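Local coordinates for lipolytic protein G-D-S-L family (Chitinophaga pinensis, PDB 4Q7Q) that is of unproven function but, as a GDSL-like member of the SGNH hydrolase clan, is probably a lipase or acylhydrolase that cleaves ester bonds, at residues 27-32 with 242-247; 142-147 with 216-221; 160-165 with 178-183. All blocks are in the same frame, centred on the assembly; numbering follows the deposited sequence.

Contact 1 (27-32 with 242-247); sequences NRVSKG and KGNAII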
loop_
_atom_site.group_PDB
_atom_site.type_symbol
_atom_site.label_atom_id
_atom_site.label_comp_id
_atom_site.label_asym_id
_atom_site.label_seq_id
_atom_site.Cartn_x
_atom_site.Cartn_y
_atom_site.Cartn_z
ATOM N N ASN A 27 11.024 9.750 10.659
ATOM C CA ASN A 27 10.139 10.356 11.650
ATOM C C ASN A 27 9.190 11.409 11.075
ATOM O O ASN A 27 8.735 12.303 11.791
ATOM C CB ASN A 27 10.938 10.903 12.836
ATOM C CG ASN A 27 11.768 9.836 13.502
ATOM O OD1 ASN A 27 11.232 8.873 14.051
ATOM N ND2 ASN A 27 13.087 9.991 13.452
ATOM N N ARG A 28 8.891 11.290 9.784
ATOM C CA ARG A 28 7.902 12.147 9.140
ATOM C C ARG A 28 6.492 11.748 9.549
ATOM O O ARG A 28 5.556 12.537 9.423
ATOM C CB ARG A 28 8.021 12.071 7.615
ATOM C CG ARG A 28 9.349 12.549 7.052
ATOM C CD ARG A 28 9.191 13.775 6.175
ATOM N NE ARG A 28 10.493 14.286 5.758
ATOM C CZ ARG A 28 10.870 14.472 4.498
ATOM N NH1 ARG A 28 10.037 14.205 3.501
ATOM N NH2 ARG A 28 12.082 14.947 4.237
ATOM N N VAL A 29 6.347 10.516 10.028
ATOM C CA VAL A 29 5.050 9.980 10.432
ATOM C C VAL A 29 5.046 9.694 11.931
ATOM O O VAL A 29 6.026 9.177 12.468
ATOM C CB VAL A 29 4.748 8.672 9.668
ATOM C CG1 VAL A 29 3.441 8.036 10.148
ATOM C CG2 VAL A 29 4.717 8.933 8.171
ATOM N N SER A 30 3.946 10.016 12.605
ATOM C CA SER A 30 3.845 9.764 14.044
ATOM C C SER A 30 2.883 8.618 14.389
ATOM O O SER A 30 3.017 7.990 15.436
ATOM C CB SER A 30 3.470 11.039 14.805
ATOM O OG SER A 30 2.162 11.468 14.478
ATOM N N LYS A 31 1.924 8.345 13.510
ATOM C CA LYS A 31 0.995 7.238 13.724
ATOM C C LYS A 31 0.622 6.603 12.393
ATOM O O LYS A 31 0.123 7.278 11.493
ATOM C CB LYS A 31 -0.278 7.701 14.449
ATOM C CG LYS A 31 -0.104 8.093 15.923
ATOM C CD LYS A 31 -1.442 8.484 16.549
ATOM C CE LYS A 31 -1.266 8.942 17.988
ATOM N NZ LYS A 31 -2.563 9.282 18.644
ATOM N N GLY A 32 0.876 5.303 12.274
ATOM C CA GLY A 32 0.530 4.553 11.076
ATOM C C GLY A 32 -0.930 4.137 11.061
ATOM O O GLY A 32 -1.671 4.431 11.995
ATOM N N LYS A 242 -1.677 12.202 7.655
ATOM C CA LYS A 242 -2.951 12.473 6.993
ATOM C C LYS A 242 -3.409 11.292 6.135
ATOM O O LYS A 242 -4.570 10.884 6.206
ATOM C CB LYS A 242 -2.850 13.736 6.138
ATOM C CG LYS A 242 -4.144 14.111 5.448
ATOM C CD LYS A 242 -3.985 15.354 4.589
ATOM C CE LYS A 242 -5.318 15.778 3.997
ATOM N N GLY A 243 -2.503 10.744 5.327
ATOM C CA GLY A 243 -2.825 9.575 4.530
ATOM C C GLY A 243 -3.254 8.392 5.388
ATOM O O GLY A 243 -4.262 7.745 5.098
ATOM N N ASN A 244 -2.497 8.109 6.448
ATOM C CA ASN A 244 -2.826 7.001 7.342
ATOM C C ASN A 244 -4.177 7.168 8.039
ATOM O O ASN A 244 -4.881 6.182 8.280
ATOM C CB ASN A 244 -1.719 6.773 8.371
ATOM C CG ASN A 244 -0.526 6.073 7.784
ATOM O OD1 ASN A 244 -0.668 5.095 7.053
ATOM N ND2 ASN A 244 0.662 6.566 8.092
ATOM N N ALA A 245 -4.540 8.408 8.353
ATOM C CA ALA A 245 -5.836 8.679 8.974
ATOM C C ALA A 245 -6.987 8.349 8.018
ATOM O O ALA A 245 -7.978 7.744 8.414
ATOM C CB ALA A 245 -5.924 10.131 9.466
ATOM N N ILE A 246 -6.844 8.735 6.756
ATOM C CA ILE A 246 -7.870 8.441 5.756
ATOM C C ILE A 246 -8.006 6.929 5.544
ATOM O O ILE A 246 -9.114 6.389 5.510
ATOM C CB ILE A 246 -7.575 9.171 4.425
ATOM C CG1 ILE A 246 -7.710 10.688 4.628
ATOM C CG2 ILE A 246 -8.521 8.694 3.331
ATOM C CD1 ILE A 246 -7.052 11.524 3.549
ATOM N N ILE A 247 -6.877 6.247 5.410
ATOM C CA ILE A 247 -6.887 4.794 5.284
ATOM C C ILE A 247 -7.556 4.128 6.494
ATOM O O ILE A 247 -8.426 3.272 6.341
ATOM C CB ILE A 247 -5.460 4.243 5.124
ATOM C CG1 ILE A 247 -4.859 4.728 3.805
ATOM C CG2 ILE A 247 -5.468 2.726 5.171
ATOM C CD1 ILE A 247 -3.388 4.401 3.646
#

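Contact 2 (142-147 with 216-221); sequences KNNAFG and FNPENN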
loop_
_atom_site.group_PDB
_atom_site.type_symbol
_atom_site.label_atom_id
_atom_site.label_comp_id
_atom_site.label_asym_id
_atom_site.label_seq_id
_atom_site.Cartn_x
_atom_site.Cartn_y
_atom_site.Cartn_z
ATOM N N LYS A 142 18.741 7.033 -4.702
ATOM C CA LYS A 142 18.987 6.234 -5.901
ATOM C C LYS A 142 17.899 5.178 -6.067
ATOM O O LYS A 142 17.703 4.632 -7.156
ATOM C CB LYS A 142 20.361 5.567 -5.839
ATOM C CG LYS A 142 21.510 6.551 -5.861
ATOM C CD LYS A 142 22.852 5.840 -5.856
ATOM C CE LYS A 142 23.995 6.839 -5.905
ATOM N NZ LYS A 142 25.320 6.166 -5.978
ATOM N N ASN A 143 17.210 4.889 -4.969
ATOM C CA ASN A 143 16.027 4.050 -4.991
ATOM C C ASN A 143 14.832 4.957 -5.233
ATOM O O ASN A 143 14.387 5.682 -4.340
ATOM C CB ASN A 143 15.879 3.306 -3.666
ATOM C CG ASN A 143 14.813 2.237 -3.708
ATOM O OD1 ASN A 143 13.817 2.348 -4.425
ATOM N ND2 ASN A 143 15.021 1.179 -2.935
ATOM N N ASN A 144 14.333 4.932 -6.459
ATOM C CA ASN A 144 13.217 5.778 -6.824
ATOM C C ASN A 144 12.342 5.119 -7.888
ATOM O O ASN A 144 12.734 4.117 -8.484
ATOM C CB ASN A 144 13.717 7.162 -7.266
ATOM C CG ASN A 144 14.678 7.093 -8.438
ATOM O OD1 ASN A 144 14.280 6.797 -9.564
ATOM N ND2 ASN A 144 15.951 7.373 -8.177
ATOM N N ALA A 145 11.162 5.682 -8.123
ATOM C CA ALA A 145 10.199 5.100 -9.058
ATOM C C ALA A 145 9.249 6.176 -9.544
ATOM O O ALA A 145 8.983 7.137 -8.835
ATOM C CB ALA A 145 9.413 3.992 -8.381
ATOM N N PHE A 146 8.738 6.024 -10.759
ATOM C CA PHE A 146 7.752 6.974 -11.251
ATOM C C PHE A 146 6.359 6.672 -10.717
ATOM O O PHE A 146 6.105 5.571 -10.223
ATOM C CB PHE A 146 7.765 7.070 -12.777
ATOM C CG PHE A 146 7.496 5.776 -13.499
ATOM C CD1 PHE A 146 6.205 5.292 -13.642
ATOM C CD2 PHE A 146 8.539 5.084 -14.100
ATOM C CE1 PHE A 146 5.965 4.126 -14.352
ATOM C CE2 PHE A 146 8.318 3.921 -14.807
ATOM C CZ PHE A 146 7.029 3.438 -14.939
ATOM N N GLY A 147 5.472 7.661 -10.805
ATOM C CA GLY A 147 4.134 7.546 -10.252
ATOM C C GLY A 147 3.161 6.770 -11.119
ATOM O O GLY A 147 3.457 6.448 -12.272
ATOM N N PHE A 216 15.203 14.397 -12.317
ATOM C CA PHE A 216 15.792 14.241 -11.000
ATOM C C PHE A 216 17.018 13.345 -11.092
ATOM O O PHE A 216 16.912 12.159 -11.408
ATOM C CB PHE A 216 14.792 13.658 -10.001
ATOM C CG PHE A 216 15.410 13.309 -8.674
ATOM C CD1 PHE A 216 15.978 14.296 -7.882
ATOM C CD2 PHE A 216 15.447 11.997 -8.229
ATOM C CE1 PHE A 216 16.559 13.983 -6.668
ATOM C CE2 PHE A 216 16.022 11.678 -7.014
ATOM C CZ PHE A 216 16.584 12.673 -6.234
ATOM N N ASN A 217 18.181 13.926 -10.833
ATOM C CA ASN A 217 19.422 13.173 -10.754
ATOM C C ASN A 217 19.865 13.118 -9.299
ATOM O O ASN A 217 20.279 14.128 -8.740
ATOM C CB ASN A 217 20.493 13.845 -11.617
ATOM C CG ASN A 217 21.820 13.102 -11.598
ATOM O OD1 ASN A 217 21.923 11.986 -11.081
ATOM N ND2 ASN A 217 22.846 13.719 -12.177
ATOM N N PRO A 218 19.771 11.932 -8.677
ATOM C CA PRO A 218 20.040 11.779 -7.241
ATOM C C PRO A 218 21.493 12.065 -6.859
ATOM O O PRO A 218 21.789 12.214 -5.675
ATOM C CB PRO A 218 19.693 10.308 -6.974
ATOM C CG PRO A 218 19.799 9.638 -8.305
ATOM C CD PRO A 218 19.366 10.663 -9.305
ATOM N N GLU A 219 22.380 12.139 -7.847
ATOM C CA GLU A 219 23.778 12.465 -7.593
ATOM C C GLU A 219 24.020 13.970 -7.669
ATOM O O GLU A 219 24.994 14.477 -7.116
ATOM C CB GLU A 219 24.692 11.730 -8.579
ATOM N N ASN A 220 23.128 14.677 -8.359
ATOM C CA ASN A 220 23.228 16.125 -8.510
ATOM C C ASN A 220 21.910 16.810 -8.137
ATOM O O ASN A 220 21.376 17.617 -8.898
ATOM C CB ASN A 220 23.646 16.483 -9.942
ATOM C CG ASN A 220 23.891 17.973 -10.136
ATOM O OD1 ASN A 220 24.848 18.535 -9.602
ATOM N ND2 ASN A 220 23.025 18.618 -10.913
ATOM N N ASN A 221 21.389 16.469 -6.961
ATOM C CA ASN A 221 20.144 17.042 -6.461
ATOM C C ASN A 221 19.920 16.588 -5.024
ATOM O O ASN A 221 19.956 15.390 -4.739
ATOM C CB ASN A 221 18.961 16.598 -7.333
ATOM C CG ASN A 221 17.778 17.557 -7.273
ATOM O OD1 ASN A 221 17.479 18.246 -8.251
ATOM N ND2 ASN A 221 17.075 17.574 -6.141
#

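Contact 3 (160-165 with 178-183); sequences FANAVL and LYHHPL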
loop_
_atom_site.group_PDB
_atom_site.type_symbol
_atom_site.label_atom_id
_atom_site.label_comp_id
_atom_site.label_asym_id
_atom_site.label_seq_id
_atom_site.Cartn_x
_atom_site.Cartn_y
_atom_site.Cartn_z
ATOM N N PHE A 160 -4.306 -3.378 -10.977
ATOM C CA PHE A 160 -4.069 -4.103 -9.732
ATOM C C PHE A 160 -5.209 -3.861 -8.747
ATOM O O PHE A 160 -5.695 -4.790 -8.104
ATOM C CB PHE A 160 -2.703 -3.718 -9.144
ATOM C CG PHE A 160 -1.545 -4.227 -9.950
ATOM C CD1 PHE A 160 -1.227 -3.650 -11.175
ATOM C CD2 PHE A 160 -0.784 -5.300 -9.506
ATOM C CE1 PHE A 160 -0.171 -4.132 -11.936
ATOM C CE2 PHE A 160 0.268 -5.785 -10.260
ATOM C CZ PHE A 160 0.578 -5.199 -11.471
ATOM N N ALA A 161 -5.644 -2.613 -8.632
ATOM C CA ALA A 161 -6.801 -2.306 -7.802
ATOM C C ALA A 161 -8.029 -3.059 -8.304
ATOM O O ALA A 161 -8.805 -3.599 -7.515
ATOM C CB ALA A 161 -7.061 -0.817 -7.787
ATOM N N ASN A 162 -8.194 -3.114 -9.621
ATOM C CA ASN A 162 -9.359 -3.774 -10.193
ATOM C C ASN A 162 -9.345 -5.281 -9.947
ATOM O O ASN A 162 -10.394 -5.889 -9.705
ATOM C CB ASN A 162 -9.502 -3.445 -11.684
ATOM C CG ASN A 162 -9.909 -1.991 -11.928
ATOM O OD1 ASN A 162 -10.382 -1.305 -11.020
ATOM N ND2 ASN A 162 -9.744 -1.526 -13.160
ATOM N N ALA A 163 -8.160 -5.883 -9.993
ATOM C CA ALA A 163 -8.034 -7.301 -9.654
ATOM C C ALA A 163 -8.489 -7.571 -8.215
ATOM O O ALA A 163 -9.238 -8.517 -7.956
ATOM C CB ALA A 163 -6.610 -7.776 -9.864
ATOM N N VAL A 164 -8.041 -6.739 -7.281
ATOM C CA VAL A 164 -8.444 -6.884 -5.887
ATOM C C VAL A 164 -9.965 -6.736 -5.752
ATOM O O VAL A 164 -10.619 -7.524 -5.074
ATOM C CB VAL A 164 -7.716 -5.863 -4.985
ATOM C CG1 VAL A 164 -8.287 -5.901 -3.572
ATOM C CG2 VAL A 164 -6.196 -6.131 -4.991
ATOM N N LEU A 165 -10.524 -5.735 -6.422
ATOM C CA LEU A 165 -11.971 -5.539 -6.413
ATOM C C LEU A 165 -12.698 -6.756 -6.978
ATOM O O LEU A 165 -13.717 -7.186 -6.445
ATOM C CB LEU A 165 -12.354 -4.285 -7.191
ATOM C CG LEU A 165 -11.997 -2.948 -6.534
ATOM C CD1 LEU A 165 -12.065 -1.843 -7.571
ATOM C CD2 LEU A 165 -12.935 -2.647 -5.372
ATOM N N LEU A 178 -8.919 2.058 -1.813
ATOM C CA LEU A 178 -8.109 3.269 -1.711
ATOM C C LEU A 178 -7.824 3.888 -3.077
ATOM O O LEU A 178 -7.729 5.108 -3.198
ATOM C CB LEU A 178 -6.788 3.001 -0.991
ATOM C CG LEU A 178 -6.898 2.418 0.418
ATOM C CD1 LEU A 178 -5.511 2.193 0.967
ATOM C CD2 LEU A 178 -7.715 3.343 1.320
ATOM N N TYR A 179 -7.674 3.049 -4.098
ATOM C CA TYR A 179 -7.316 3.545 -5.420
ATOM C C TYR A 179 -8.331 4.577 -5.902
ATOM O O TYR A 179 -7.962 5.633 -6.419
ATOM C CB TYR A 179 -7.188 2.414 -6.454
ATOM C CG TYR A 179 -6.555 2.944 -7.714
ATOM C CD1 TYR A 179 -7.316 3.634 -8.649
ATOM C CD2 TYR A 179 -5.190 2.820 -7.942
ATOM C CE1 TYR A 179 -6.755 4.175 -9.770
ATOM C CE2 TYR A 179 -4.613 3.356 -9.089
ATOM C CZ TYR A 179 -5.409 4.030 -9.995
ATOM O OH TYR A 179 -4.869 4.587 -11.125
ATOM N N HIS A 180 -9.612 4.273 -5.722
ATOM C CA HIS A 180 -10.665 5.169 -6.188
ATOM C C HIS A 180 -11.237 6.071 -5.099
ATOM O O HIS A 180 -12.263 6.720 -5.300
ATOM C CB HIS A 180 -11.778 4.375 -6.879
ATOM C CG HIS A 180 -11.305 3.573 -8.055
ATOM N ND1 HIS A 180 -11.099 2.211 -7.993
ATOM C CD2 HIS A 180 -10.998 3.943 -9.319
ATOM C CE1 HIS A 180 -10.683 1.777 -9.170
ATOM N NE2 HIS A 180 -10.613 2.807 -9.993
ATOM N N HIS A 181 -10.569 6.122 -3.952
ATOM C CA HIS A 181 -10.996 6.997 -2.868
ATOM C C HIS A 181 -10.928 8.457 -3.320
ATOM O O HIS A 181 -9.893 8.911 -3.788
ATOM C CB HIS A 181 -10.107 6.770 -1.644
ATOM C CG HIS A 181 -10.654 7.354 -0.379
ATOM N ND1 HIS A 181 -10.847 8.706 -0.203
ATOM C CD2 HIS A 181 -11.042 6.763 0.776
ATOM C CE1 HIS A 181 -11.343 8.924 1.004
ATOM N NE2 HIS A 181 -11.467 7.763 1.618
ATOM N N PRO A 182 -12.040 9.195 -3.188
ATOM C CA PRO A 182 -12.073 10.564 -3.720
ATOM C C PRO A 182 -11.046 11.520 -3.094
ATOM O O PRO A 182 -10.734 12.551 -3.696
ATOM C CB PRO A 182 -13.508 11.028 -3.430
ATOM C CG PRO A 182 -14.005 10.110 -2.358
ATOM C CD PRO A 182 -13.323 8.799 -2.584
ATOM N N LEU A 183 -10.518 11.181 -1.919
ATOM C CA LEU A 183 -9.524 12.034 -1.270
ATOM C C LEU A 183 -8.080 11.655 -1.607
ATOM O O LEU A 183 -7.159 12.438 -1.366
ATOM C CB LEU A 183 -9.713 12.022 0.249
ATOM C CG LEU A 183 -11.044 12.545 0.780
ATOM C CD1 LEU A 183 -11.071 12.491 2.300
ATOM C CD2 LEU A 183 -11.292 13.963 0.293
#

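Contact 1 (27-32 with 242-247)
N244, on the helix 241-257, reaches across to the backbone of K31 and G32 with its amide. Its first torsion, -76°, sets CG anti to the carbonyl carbon and carries the amide off the helix toward the loop. There the amide lies against the main chain of G32, with ND2 3.6 Å and CG 3.8 Å from G32 CA. N244 ND2 is also 3.5 Å from K31 O, a contact without a hydrogen bond; that oxygen accepts from R36 NE. V29 completes the patch. With CG1 anti to the backbone N (chi1 176°), the valine brings this methyl to 3.8 Å from N244 ND2, the two side chains crossing at about a right angle. With an alanine here in place of N244 the amide would be gone, which is likely to open a gap between V29 and G32 and to cost the loop its contact with this helix segment. D241 OD1, just before the helix segment, accepts from S30 N and K31 N and so fixes the loop beside it. G32 is the N-cap residue of helix 33-40, so the contact sets the loop that leads into that helix against helix 241-257 of the SGNH hydrolase alpha/beta fold; the side chain of V29 lies near, without touching, S14, D235 and H238, which may form the catalytic triad.

Contact 2 (142-147 with 216-221)
K142 and N144, from the antiparallel strand pair 135-136 and 144-145 and the link leading into it, rest on P218 and F216 around a type I beta turn running from N217 to N220. The apolar contact is between K142 and P218: the lysine touches the proline ring with its CG, 4.3 Å from P218 CG, and the rest of its chain runs on away from it. A lysine suits this exposed place, since its inner methylenes can rest on a ring while the ammonium extends outward. Separately, K142 N makes a van der Waals approach to P218 CB, at 4.1 Å. Amide and ring meet next: N144 sets ND2 near the plane of the F216 ring, 4.5 Å from CE2 at its edge. The same ND2 donates to A141 O. Within 216-221, P218 N lies 4.0 Å above the centre of the F216 ring, so proline and phenylalanine form one compact surface. Hydrogen bonds fix the turn itself. N220 N donates to N217 O at 2.9 Å, and proline's restricted phi suits the position after N217. N217 OD1 adds an Asx turn by accepting from E219 N at 3.3 Å, the donor standing well above the amide's carbonyl plane.

Contact 3 (160-165 with 178-183)
Y179 and H180 lie in the type I beta turn that follows strand 175-176, the edge of the parallel sheet, and they pack on A161, N162 and L165 of helix 157-171. That helix belongs to the connection between the neighbouring parallel strands 123-127 and 175-176, so the contact closes the end of a beta-alpha-beta crossover. The nearest approach is apolar: A161 CB is 3.5 Å from Y179 CB. Alanine, with its single methyl, allows the turn to come this near the helix. The tyrosine's CG is anti to its backbone N (chi1 -169°), and the same methyl of A161 therefore also meets Y179 CG, at 3.8 Å, the ring running on beside the helix toward L157 and E158.

H180 sets its ring against the next turn of the helix. The CE1 edge faces N162, whose OD1 lies 3.6 Å from CE1 and near the ring plane; amide and imidazole planes are only 9° apart. L165 CD1 touches the ring at 4.2 Å from H180 ND1. On one face of the imidazole sits Y179 CD1, 3.6 Å above its centre, so the rings of Y179 and H180 pack on each other. The turn is closed by H181 N donating to L178 O at 3.1 Å, and Y179 is tied by its backbone to T128 and Q131.

Both nitrogens of H180 are bound to carboxylates, ND1 to D177 OD2 and NE2 to E158 OE2, which fixes the rotation of the ring. Two acidic partners, with an amide oxygen at the carbon between the nitrogens, would probably favour the protonated imidazolium. The link to E158 would then probably tie the turn to the helix by charge, while D177 steadies the ring from the turn's own side of the chain.

Along the chain the segments run 27-32, 142-147, 160-165, 178-183, 216-221 and 242-247, so contact 1 encloses contact 2, which encloses contact 3. Contacts 1 and 3, with centres 19 Å apart, meet directly: I246 CG2 of helix 241-257 lies 3.5 Å from H181 NE2, and I247 CG1 packs on L178 CD1. The turn after edge strand 175-176 is thus held between helices 157-171 and 241-257. Contact 2 stands apart, 24 Å from contact 1 and 27 Å from contact 3 between centres, and touches neither; it joins two excursions outside the parallel sheet. Contacts 1 and 3 lie nearer the chain's centre and join elements of the alpha/beta core; contact 2 lies at its periphery.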